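Local coordinates for protein sarcoplasmic calcium-binding proteins II, V, VI, and VII (Branchiostoma lanceolatum, PDB 2SAS) that binds calcium ions through EF-hand loops and is found in muscle, where its precise role is not established, at residues G24-D28 against N29-D33; K94-A97 against D98-A101. All blocks are in the same frame, centred on the assembly; numbering follows the deposited sequence.

Interaction 1: G24-D28 against N29-D33; sequences GSIQD and NDFED. With CA (calcium ion), chain B.
Asp30 grips the calcium ion with both carboxylate oxygens, OD1 and OD2 each lying 2.4 Å from the metal, while the backbone O of Ser25 reaches the same ion at 2.1 Å. A chi1 of -75° sets CG of Asp30 beside its own backbone N, which brings the carboxylate within reach of Gln27 N and the ion. There OD2 takes a second bond on its anti side, from Gln27 N at 2.8 Å, although the N-H points somewhat off line (132°). The exchange is mutual: Asp30 N donates to Gln27 O over 2.8 Å, coming from above the carbonyl plane. Side chain and backbone of one residue thus tie the loop to the helix start; the two metal bonds fix the carboxylate's rotation, and the bent Gln27 bond adds to that.

Against helices 4-18 and 48-69, Phe31 lies with its ring edge to Ile26. Its CE1 meets Ile26 CG2 at 3.4 Å, and Gln27 O lies in the ring plane beside CD1. Were Phe31 an alanine, Ile26 CG2 would probably lose this apolar neighbour and Trp62 the ring it meets. One helical turn apart, Asp28 and Glu32 bring their carboxylates to 3.5 Å (OD2 to OE2), a like-charged pair.

Asp19, Asn21 and Asp23 complete the calcium site. A loop backbone oxygen joined by a bidentate acid on the exiting helix is the hallmark of an EF-hand.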
loop_
_atom_site.group_PDB
_atom_site.type_symbol
_atom_site.label_atom_id
_atom_site.label_comp_id
_atom_site.label_asym_id
_atom_site.label_seq_id
_atom_site.Cartn_x
_atom_site.Cartn_y
_atom_site.Cartn_z
ATOM N N GLY A 24 -8.126 9.732 -8.031
ATOM C CA GLY A 24 -9.200 8.789 -8.207
ATOM C C GLY A 24 -9.684 8.676 -9.633
ATOM O O GLY A 24 -10.756 8.070 -9.866
ATOM N N SER A 25 -8.927 9.284 -10.533
ATOM C CA SER A 25 -9.241 9.305 -11.967
ATOM C C SER A 25 -7.891 9.191 -12.730
ATOM O O SER A 25 -6.927 9.753 -12.230
ATOM C CB SER A 25 -9.763 10.636 -12.431
ATOM O OG SER A 25 -11.067 11.007 -12.457
ATOM N N ILE A 26 -7.997 8.553 -13.860
ATOM C CA ILE A 26 -6.954 8.368 -14.836
ATOM C C ILE A 26 -7.259 9.516 -15.866
ATOM O O ILE A 26 -8.426 9.595 -16.260
ATOM C CB ILE A 26 -6.879 7.032 -15.636
ATOM C CG1 ILE A 26 -7.064 5.756 -14.788
ATOM C CG2 ILE A 26 -5.487 6.945 -16.341
ATOM C CD1 ILE A 26 -6.281 5.742 -13.461
ATOM N N GLN A 27 -6.251 10.255 -16.234
ATOM C CA GLN A 27 -6.417 11.371 -17.206
ATOM C C GLN A 27 -5.069 11.618 -17.859
ATOM O O GLN A 27 -4.157 11.135 -17.158
ATOM C CB GLN A 27 -6.765 12.663 -16.426
ATOM C CG GLN A 27 -8.142 12.559 -15.777
ATOM C CD GLN A 27 -8.383 13.828 -14.984
ATOM O OE1 GLN A 27 -8.489 13.788 -13.751
ATOM N NE2 GLN A 27 -8.471 14.872 -15.761
ATOM N N ASP A 28 -4.959 12.274 -18.986
ATOM C CA ASP A 28 -3.655 12.550 -19.596
ATOM C C ASP A 28 -2.655 13.055 -18.557
ATOM O O ASP A 28 -1.497 12.655 -18.591
ATOM C CB ASP A 28 -3.705 13.522 -20.787
ATOM C CG ASP A 28 -2.360 13.975 -21.317
ATOM O OD1 ASP A 28 -1.593 13.239 -21.975
ATOM O OD2 ASP A 28 -2.001 15.168 -21.068
ATOM N N ASN A 29 -3.053 13.897 -17.626
ATOM C CA ASN A 29 -2.101 14.416 -16.660
ATOM C C ASN A 29 -1.375 13.314 -15.883
ATOM O O ASN A 29 -0.252 13.595 -15.378
ATOM C CB ASN A 29 -2.667 15.516 -15.802
ATOM C CG ASN A 29 -3.664 15.089 -14.740
ATOM O OD1 ASN A 29 -4.303 14.043 -14.861
ATOM N ND2 ASN A 29 -3.780 15.892 -13.684
ATOM N N ASP A 30 -1.982 12.183 -15.714
ATOM C CA ASP A 30 -1.392 11.035 -14.991
ATOM C C ASP A 30 -0.191 10.557 -15.865
ATOM O O ASP A 30 0.882 10.354 -15.295
ATOM C CB ASP A 30 -2.414 9.929 -14.794
ATOM C CG ASP A 30 -3.399 10.294 -13.709
ATOM O OD1 ASP A 30 -2.952 10.686 -12.621
ATOM O OD2 ASP A 30 -4.610 10.210 -14.003
ATOM N N PHE A 31 -0.445 10.448 -17.133
ATOM C CA PHE A 31 0.554 10.065 -18.134
ATOM C C PHE A 31 1.668 11.109 -18.236
ATOM O O PHE A 31 2.856 10.765 -18.440
ATOM C CB PHE A 31 -0.144 9.743 -19.477
ATOM C CG PHE A 31 -1.014 8.511 -19.394
ATOM C CD1 PHE A 31 -2.254 8.540 -18.783
ATOM C CD2 PHE A 31 -0.517 7.277 -19.833
ATOM C CE1 PHE A 31 -3.033 7.400 -18.629
ATOM C CE2 PHE A 31 -1.272 6.098 -19.713
ATOM C CZ PHE A 31 -2.534 6.191 -19.119
ATOM N N GLU A 32 1.374 12.401 -18.112
ATOM C CA GLU A 32 2.408 13.450 -18.144
ATOM C C GLU A 32 3.312 13.234 -16.917
ATOM O O GLU A 32 4.533 13.462 -16.941
ATOM C CB GLU A 32 1.873 14.871 -18.155
ATOM C CG GLU A 32 1.031 15.417 -19.339
ATOM C CD GLU A 32 0.232 16.665 -19.027
ATOM O OE1 GLU A 32 -0.426 16.800 -18.003
ATOM O OE2 GLU A 32 0.279 17.584 -19.882
ATOM N N ASP A 33 2.745 12.757 -15.823
ATOM C CA ASP A 33 3.434 12.476 -14.558
ATOM C C ASP A 33 4.376 11.277 -14.693
ATOM O O ASP A 33 5.356 11.069 -13.953
ATOM C CB ASP A 33 2.449 12.189 -13.428
ATOM C CG ASP A 33 1.838 13.349 -12.714
ATOM O OD1 ASP A 33 1.755 14.425 -13.351
ATOM O OD2 ASP A 33 1.375 13.213 -11.552
HETATM CA CA CA B . -5.258 10.990 -11.871
#

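Interaction 2: K94-A97 against D98-A101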
loop_
_atom_site.group_PDB
_atom_site.type_symbol
_atom_site.label_atom_id
_atom_site.label_comp_id
_atom_site.label_asym_id
_atom_site.label_seq_id
_atom_site.Cartn_x
_atom_site.Cartn_y
_atom_site.Cartn_z
ATOM N N LYS A 94 -7.640 -15.220 -22.126
ATOM C CA LYS A 94 -6.908 -16.411 -21.666
ATOM C C LYS A 94 -5.405 -16.350 -21.544
ATOM O O LYS A 94 -4.871 -17.227 -20.793
ATOM C CB LYS A 94 -7.256 -17.708 -22.423
ATOM C CG LYS A 94 -7.443 -18.909 -21.499
ATOM C CD LYS A 94 -6.968 -20.213 -22.087
ATOM C CE LYS A 94 -5.764 -20.854 -21.417
ATOM N NZ LYS A 94 -4.499 -20.092 -21.636
ATOM N N SER A 95 -4.708 -15.437 -22.155
ATOM C CA SER A 95 -3.220 -15.302 -22.035
ATOM C C SER A 95 -2.881 -13.799 -22.059
ATOM O O SER A 95 -3.829 -13.028 -22.352
ATOM C CB SER A 95 -2.526 -15.985 -23.195
ATOM O OG SER A 95 -2.712 -15.219 -24.371
ATOM N N VAL A 96 -1.634 -13.418 -21.798
ATOM C CA VAL A 96 -1.236 -12.018 -21.809
ATOM C C VAL A 96 -1.623 -11.453 -23.202
ATOM O O VAL A 96 -2.115 -10.325 -23.319
ATOM C CB VAL A 96 0.174 -11.654 -21.394
ATOM C CG1 VAL A 96 1.028 -11.050 -22.524
ATOM C CG2 VAL A 96 0.202 -10.606 -20.270
ATOM N N ALA A 97 -1.424 -12.292 -24.181
ATOM C CA ALA A 97 -1.750 -11.948 -25.576
ATOM C C ALA A 97 -3.199 -11.539 -25.806
ATOM O O ALA A 97 -3.440 -11.057 -26.945
ATOM C CB ALA A 97 -1.297 -13.126 -26.473
ATOM N N ASP A 98 -4.126 -11.664 -24.869
ATOM C CA ASP A 98 -5.547 -11.282 -25.016
ATOM C C ASP A 98 -5.934 -9.921 -24.392
ATOM O O ASP A 98 -7.059 -9.437 -24.616
ATOM C CB ASP A 98 -6.511 -12.292 -24.330
ATOM C CG ASP A 98 -7.166 -13.280 -25.248
ATOM O OD1 ASP A 98 -7.450 -12.930 -26.402
ATOM O OD2 ASP A 98 -7.388 -14.435 -24.816
ATOM N N LEU A 99 -5.117 -9.414 -23.504
ATOM C CA LEU A 99 -5.286 -8.168 -22.767
ATOM C C LEU A 99 -5.454 -7.041 -23.775
ATOM O O LEU A 99 -4.896 -7.155 -24.899
ATOM C CB LEU A 99 -4.041 -7.984 -21.876
ATOM C CG LEU A 99 -4.313 -8.085 -20.379
ATOM C CD1 LEU A 99 -5.407 -9.114 -20.102
ATOM C CD2 LEU A 99 -3.000 -8.492 -19.680
ATOM N N PRO A 100 -6.129 -5.995 -23.339
ATOM C CA PRO A 100 -6.320 -4.871 -24.258
ATOM C C PRO A 100 -4.944 -4.308 -24.524
ATOM O O PRO A 100 -4.061 -4.296 -23.649
ATOM C CB PRO A 100 -7.309 -3.968 -23.565
ATOM C CG PRO A 100 -7.290 -4.363 -22.106
ATOM C CD PRO A 100 -6.748 -5.768 -22.048
ATOM N N ALA A 101 -4.784 -3.811 -25.734
ATOM C CA ALA A 101 -3.565 -3.226 -26.210
ATOM C C ALA A 101 -2.910 -2.213 -25.303
ATOM O O ALA A 101 -1.653 -2.231 -25.391
ATOM C CB ALA A 101 -3.780 -2.595 -27.593
#
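This is a short-range contact within a tight surface turn, in the connection between helix 79-91 and helix 103-114, and backbone hydrogen bonds do most of the work. Two of them follow the i to i+3 pattern of a 3-10 turn: Asp98 N donates to Ser95 O at 2.9 Å, and Leu99 N to Val96 O at 3.1 Å. Both donors approach from above the carbonyl plane rather than along a lone pair, in keeping with the tight turn.

The one side-chain hydrogen bond between the two halves runs backward along the chain. Asp98 folds its carboxylate over the turn so that OD2 accepts from Lys94 N, 2.8 Å away and fairly straight at 157°. The N-H meets that oxygen on the anti side, slightly out of the carboxylate plane. To reach it, Asp98 holds a chi1 of -100°, off the usual staggered values. This closes a larger loop around the 3-10 turn, with Asp98 CB lying 3.4 Å from Ser95 O on the way.

Apolar contact is slight: Val96 CG2 and Leu99 CD2 approach to 3.9 Å, the two side chains crossing at a slant, and Leu99 CB rests 3.4 Å from Val96 O. Both side chains reach helix 158-170, Val96 against Tyr166 and Leu99 against Tyr165 and Tyr166. Leu99 also touches Trp86 of helix 79-91, while Gln104 at the start of helix 103-114 bonds to Leu99 O.

Interactions 1 and 2 lie in series along the chain, their centres 23 Å apart and their nearest atoms about 10 Å apart, so they do not touch. Interaction 1 is partly buried and belongs to a metal site; interaction 2 is a surface turn away from any calcium. In each, an aspartate accepts from a backbone N-H, but Asp30 also binds the ion, whereas Asp98 closes a turn. They share a neighbouring element, helix 48-69: Ile26, Asp28 and Phe31 touch it in one, Pro100 and Ala101 in the other. Helix 4-18 packs on interaction 1, and helix 158-170 on interaction 2.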